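Local atomic coordinates of delta-1-pyrroline-5-carboxylate dehydrogenase, mitochondrial (Mus musculus, PDB entry 4E3X), a protein that probably converts L-glutamate gamma-semialdehyde to glutamate with NAD+ as oxidant, the second step of mitochondrial proline degradation. Residues Cys95-Ala109 and Gln260-Thr272. Residues are numbered along the deposited sequence; the frame is centred on the assembly and turned at random.
Sequences CYADKALLNRAIDAA and QFVPADGPTFGDT
CG of Tyr96 lies beside the backbone N and anti to the carbonyl carbon (chi1 -78°), which lays one face of the ring over the Ala264-Asp265 peptide, Asp265 N standing 3.3 Å above the ring plane near its centre; the phenol oxygen reaches on to Asp236. Gln260, folded back at chi2 (-74°), turns its amide to helix 99-118, where NE2 donates to Ala105 O over 3.1 Å, in the carbonyl plane and on a lone pair. NE2 also donates to Asn257 OD1, and OE1 accepts from Gly69 N. The contact joins this helix to strand 259-261 and helix 266-274 of the Rossmann-type NAD-binding domain, where Phe269 packs against the NAD-binding Lys233. Leu102 CD2 meets Val262 CB and comes to the edge of the Phe269 ring, 3.8 Å from Phe269 CD1; Leu102 CD1 leans on Thr272. Lys99 runs its methylenes across Thr268 and Thr272; its NZ, 5.0 Å from Asp271 OD2, is linked to it by water, while Asp271 OD1 accepts from Gln297 NE2. Ala97 N bonds almost straight to Pro263 O at 2.8 Å, and one water joins Ala97 O to Asp265 N. Ala105 O keeps its helical bond from Ala109 N, so Gln260 ties in without costing the helix a bond.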
loop_
_atom_site.group_PDB
_atom_site.type_symbol
_atom_site.label_atom_id
_atom_site.label_comp_id
_atom_site.label_asym_id
_atom_site.label_seq_id
_atom_site.Cartn_x
_atom_site.Cartn_y
_atom_site.Cartn_z
ATOM N N CYS B 95 18.311 18.165 21.877
ATOM C CA CYS B 95 17.275 18.025 22.884
ATOM C C CYS B 95 16.081 17.265 22.346
ATOM O O CYS B 95 15.839 17.215 21.143
ATOM C CB CYS B 95 16.834 19.389 23.425
ATOM S SG CYS B 95 16.019 20.461 22.221
ATOM N N TYR B 96 15.330 16.669 23.258
ATOM C CA TYR B 96 14.110 15.987 22.884
ATOM C C TYR B 96 12.943 16.971 22.879
ATOM O O TYR B 96 12.712 17.653 23.876
ATOM C CB TYR B 96 13.799 14.887 23.894
ATOM C CG TYR B 96 14.592 13.593 23.781
ATOM C CD1 TYR B 96 15.291 13.243 22.630
ATOM C CD2 TYR B 96 14.587 12.691 24.836
ATOM C CE1 TYR B 96 15.974 12.021 22.553
ATOM C CE2 TYR B 96 15.254 11.496 24.771
ATOM C CZ TYR B 96 15.946 11.160 23.637
ATOM O OH TYR B 96 16.599 9.945 23.610
ATOM N N ALA B 97 12.191 17.009 21.782
ATOM C CA ALA B 97 10.973 17.808 21.713
ATOM C C ALA B 97 10.008 17.299 22.775
ATOM O O ALA B 97 9.854 16.084 22.931
ATOM C CB ALA B 97 10.346 17.693 20.336
ATOM N N ASP B 98 9.385 18.209 23.522
ATOM C CA ASP B 98 8.323 17.808 24.443
ATOM C C ASP B 98 7.007 17.635 23.679
ATOM O O ASP B 98 6.927 17.937 22.482
ATOM C CB ASP B 98 8.181 18.751 25.660
ATOM C CG ASP B 98 8.054 20.217 25.282
ATOM O OD1 ASP B 98 7.769 20.534 24.120
ATOM O OD2 ASP B 98 8.231 21.068 26.178
ATOM N N LYS B 99 5.988 17.116 24.352
ATOM C CA LYS B 99 4.712 16.894 23.676
ATOM C C LYS B 99 4.112 18.195 23.143
ATOM O O LYS B 99 3.555 18.227 22.050
ATOM C CB LYS B 99 3.742 16.119 24.571
ATOM C CG LYS B 99 4.306 14.764 24.959
ATOM C CD LYS B 99 3.327 13.880 25.722
ATOM C CE LYS B 99 2.361 13.162 24.796
ATOM N NZ LYS B 99 1.378 12.357 25.574
ATOM N N ALA B 100 4.246 19.275 23.904
ATOM C CA ALA B 100 3.783 20.575 23.426
ATOM C C ALA B 100 4.453 20.972 22.109
ATOM O O ALA B 100 3.786 21.444 21.180
ATOM C CB ALA B 100 4.029 21.640 24.479
ATOM N N LEU B 101 5.768 20.794 22.027
ATOM C CA LEU B 101 6.488 21.196 20.827
ATOM C C LEU B 101 6.102 20.314 19.646
ATOM O O LEU B 101 5.959 20.795 18.526
ATOM C CB LEU B 101 8.007 21.186 21.049
ATOM C CG LEU B 101 8.844 21.614 19.844
ATOM C CD1 LEU B 101 8.446 23.019 19.397
ATOM C CD2 LEU B 101 10.309 21.559 20.206
ATOM N N LEU B 102 5.932 19.022 19.898
ATOM C CA LEU B 102 5.510 18.122 18.839
ATOM C C LEU B 102 4.139 18.524 18.301
ATOM O O LEU B 102 3.917 18.538 17.095
ATOM C CB LEU B 102 5.504 16.680 19.338
ATOM C CG LEU B 102 6.879 16.067 19.620
ATOM C CD1 LEU B 102 6.710 14.702 20.252
ATOM C CD2 LEU B 102 7.742 15.978 18.355
ATOM N N ASN B 103 3.220 18.859 19.197
ATOM C CA ASN B 103 1.906 19.284 18.747
ATOM C C ASN B 103 1.941 20.622 18.004
ATOM O O ASN B 103 1.209 20.819 17.035
ATOM C CB ASN B 103 0.908 19.280 19.908
ATOM C CG ASN B 103 0.396 17.871 20.225
ATOM O OD1 ASN B 103 0.466 17.400 21.362
ATOM N ND2 ASN B 103 -0.097 17.189 19.205
ATOM N N ARG B 104 2.801 21.534 18.449
ATOM C CA ARG B 104 3.010 22.786 17.737
ATOM C C ARG B 104 3.541 22.520 16.333
ATOM O O ARG B 104 3.132 23.170 15.364
ATOM C CB ARG B 104 4.007 23.656 18.486
ATOM C CG ARG B 104 4.224 24.978 17.813
ATOM C CD ARG B 104 4.368 26.065 18.840
ATOM N NE ARG B 104 5.727 26.129 19.360
ATOM C CZ ARG B 104 6.734 26.686 18.702
ATOM N NH1 ARG B 104 6.532 27.183 17.494
ATOM N NH2 ARG B 104 7.940 26.738 19.245
ATOM N N ALA B 105 4.458 21.562 16.229
ATOM C CA ALA B 105 5.036 21.198 14.941
ATOM C C ALA B 105 3.985 20.621 14.002
ATOM O O ALA B 105 3.975 20.939 12.812
ATOM C CB ALA B 105 6.173 20.208 15.132
ATOM N N ILE B 106 3.109 19.769 14.538
ATOM C CA ILE B 106 1.994 19.233 13.755
ATOM C C ILE B 106 1.106 20.361 13.233
ATOM O O ILE B 106 0.797 20.418 12.042
ATOM C CB ILE B 106 1.143 18.240 14.584
ATOM C CG1 ILE B 106 1.934 16.952 14.856
ATOM C CG2 ILE B 106 -0.183 17.936 13.880
ATOM C CD1 ILE B 106 1.318 16.067 15.928
ATOM N N ASP B 107 0.694 21.251 14.127
ATOM C CA ASP B 107 -0.214 22.324 13.728
ATOM C C ASP B 107 0.389 23.175 12.613
ATOM O O ASP B 107 -0.295 23.510 11.648
ATOM C CB ASP B 107 -0.575 23.216 14.921
ATOM C CG ASP B 107 -1.336 22.477 16.007
ATOM O OD1 ASP B 107 -1.766 21.326 15.779
ATOM O OD2 ASP B 107 -1.506 23.061 17.098
ATOM N N ALA B 108 1.669 23.517 12.747
ATOM C CA ALA B 108 2.328 24.364 11.758
ATOM C C ALA B 108 2.523 23.637 10.437
ATOM O O ALA B 108 2.381 24.230 9.370
ATOM C CB ALA B 108 3.655 24.886 12.289
ATOM N N ALA B 109 2.842 22.347 10.506
ATOM C CA ALA B 109 2.963 21.545 9.293
ATOM C C ALA B 109 1.623 21.492 8.553
ATOM O O ALA B 109 1.559 21.681 7.333
ATOM C CB ALA B 109 3.446 20.138 9.635
ATOM N N GLN B 260 9.571 19.033 9.772
ATOM C CA GLN B 260 9.920 19.531 11.092
ATOM C C GLN B 260 10.985 18.609 11.673
ATOM O O GLN B 260 10.831 17.385 11.660
ATOM C CB GLN B 260 8.682 19.567 11.994
ATOM C CG GLN B 260 7.440 20.183 11.340
ATOM C CD GLN B 260 7.495 21.699 11.191
ATOM O OE1 GLN B 260 8.529 22.270 10.839
ATOM N NE2 GLN B 260 6.356 22.356 11.425
ATOM N N PHE B 261 12.092 19.192 12.131
ATOM C CA PHE B 261 13.214 18.412 12.637
ATOM C C PHE B 261 13.024 18.270 14.141
ATOM O O PHE B 261 13.294 19.207 14.905
ATOM C CB PHE B 261 14.537 19.115 12.298
ATOM C CG PHE B 261 15.753 18.268 12.550
ATOM C CD1 PHE B 261 16.167 17.341 11.606
ATOM C CD2 PHE B 261 16.494 18.416 13.722
ATOM C CE1 PHE B 261 17.289 16.553 11.837
ATOM C CE2 PHE B 261 17.611 17.640 13.962
ATOM C CZ PHE B 261 18.012 16.710 13.018
ATOM N N VAL B 262 12.515 17.113 14.562
ATOM C CA VAL B 262 12.069 16.942 15.934
ATOM C C VAL B 262 12.574 15.659 16.598
ATOM O O VAL B 262 11.814 14.713 16.821
ATOM C CB VAL B 262 10.530 17.073 16.061
ATOM C CG1 VAL B 262 10.128 18.530 15.910
ATOM C CG2 VAL B 262 9.811 16.213 15.030
ATOM N N PRO B 263 13.864 15.645 16.959
ATOM C CA PRO B 263 14.353 14.609 17.876
ATOM C C PRO B 263 13.451 14.522 19.100
ATOM O O PRO B 263 12.923 15.540 19.544
ATOM C CB PRO B 263 15.730 15.136 18.299
ATOM C CG PRO B 263 16.138 16.085 17.200
ATOM C CD PRO B 263 14.872 16.689 16.697
ATOM N N ALA B 264 13.281 13.321 19.647
ATOM C CA ALA B 264 12.349 13.130 20.749
ATOM C C ALA B 264 12.579 11.761 21.364
ATOM O O ALA B 264 13.138 10.862 20.727
ATOM C CB ALA B 264 10.906 13.245 20.251
ATOM N N ASP B 265 12.131 11.602 22.600
ATOM C CA ASP B 265 12.041 10.280 23.194
ATOM C C ASP B 265 11.127 9.421 22.309
ATOM O O ASP B 265 10.068 9.877 21.873
ATOM C CB ASP B 265 11.481 10.407 24.606
ATOM C CG ASP B 265 11.154 9.073 25.222
ATOM O OD1 ASP B 265 12.094 8.354 25.606
ATOM O OD2 ASP B 265 9.950 8.755 25.346
ATOM N N GLY B 266 11.536 8.188 22.024
ATOM C CA GLY B 266 10.789 7.347 21.100
ATOM C C GLY B 266 9.337 7.127 21.485
ATOM O O GLY B 266 8.430 7.418 20.700
ATOM N N PRO B 267 9.106 6.597 22.693
ATOM C CA PRO B 267 7.719 6.371 23.112
ATOM C C PRO B 267 6.900 7.664 23.142
ATOM O O PRO B 267 5.750 7.666 22.717
ATOM C CB PRO B 267 7.888 5.781 24.514
ATOM C CG PRO B 267 9.181 5.010 24.408
ATOM C CD PRO B 267 10.068 5.919 23.585
ATOM N N THR B 268 7.500 8.755 23.604
ATOM C CA THR B 268 6.814 10.037 23.650
ATOM C C THR B 268 6.390 10.500 22.249
ATOM O O THR B 268 5.260 10.965 22.041
ATOM C CB THR B 268 7.704 11.105 24.298
ATOM O OG1 THR B 268 8.093 10.671 25.605
ATOM C CG2 THR B 268 6.963 12.430 24.424
ATOM N N PHE B 269 7.299 10.378 21.290
ATOM C CA PHE B 269 7.020 10.753 19.912
ATOM C C PHE B 269 5.869 9.911 19.362
ATOM O O PHE B 269 4.917 10.445 18.784
ATOM C CB PHE B 269 8.279 10.574 19.060
ATOM C CG PHE B 269 8.108 11.009 17.634
ATOM C CD1 PHE B 269 8.212 12.346 17.290
ATOM C CD2 PHE B 269 7.831 10.086 16.640
ATOM C CE1 PHE B 269 8.034 12.754 15.979
ATOM C CE2 PHE B 269 7.667 10.489 15.341
ATOM C CZ PHE B 269 7.766 11.820 15.008
ATOM N N GLY B 270 5.947 8.598 19.555
ATOM C CA GLY B 270 4.906 7.708 19.071
ATOM C C GLY B 270 3.556 8.011 19.697
ATOM O O GLY B 270 2.542 8.049 19.002
ATOM N N ASP B 271 3.543 8.250 21.009
ATOM C CA ASP B 271 2.311 8.583 21.727
ATOM C C ASP B 271 1.682 9.838 21.135
ATOM O O ASP B 271 0.465 9.910 20.926
ATOM C CB ASP B 271 2.568 8.858 23.216
ATOM C CG ASP B 271 2.999 7.630 23.998
ATOM O OD1 ASP B 271 2.991 6.501 23.460
ATOM O OD2 ASP B 271 3.332 7.814 25.188
ATOM N N THR B 272 2.513 10.848 20.900
ATOM C CA THR B 272 2.007 12.129 20.422
ATOM C C THR B 272 1.447 12.022 19.002
ATOM O O THR B 272 0.316 12.448 18.735
ATOM C CB THR B 272 3.084 13.218 20.468
ATOM O OG1 THR B 272 3.636 13.292 21.785
ATOM C CG2 THR B 272 2.479 14.567 20.087
HETATM O O HOH W 1 10.539 13.556 23.988
HETATM O O HOH W 2 3.366 10.270 26.334
HETATM O O HOH W 3 -0.312 11.764 23.507
#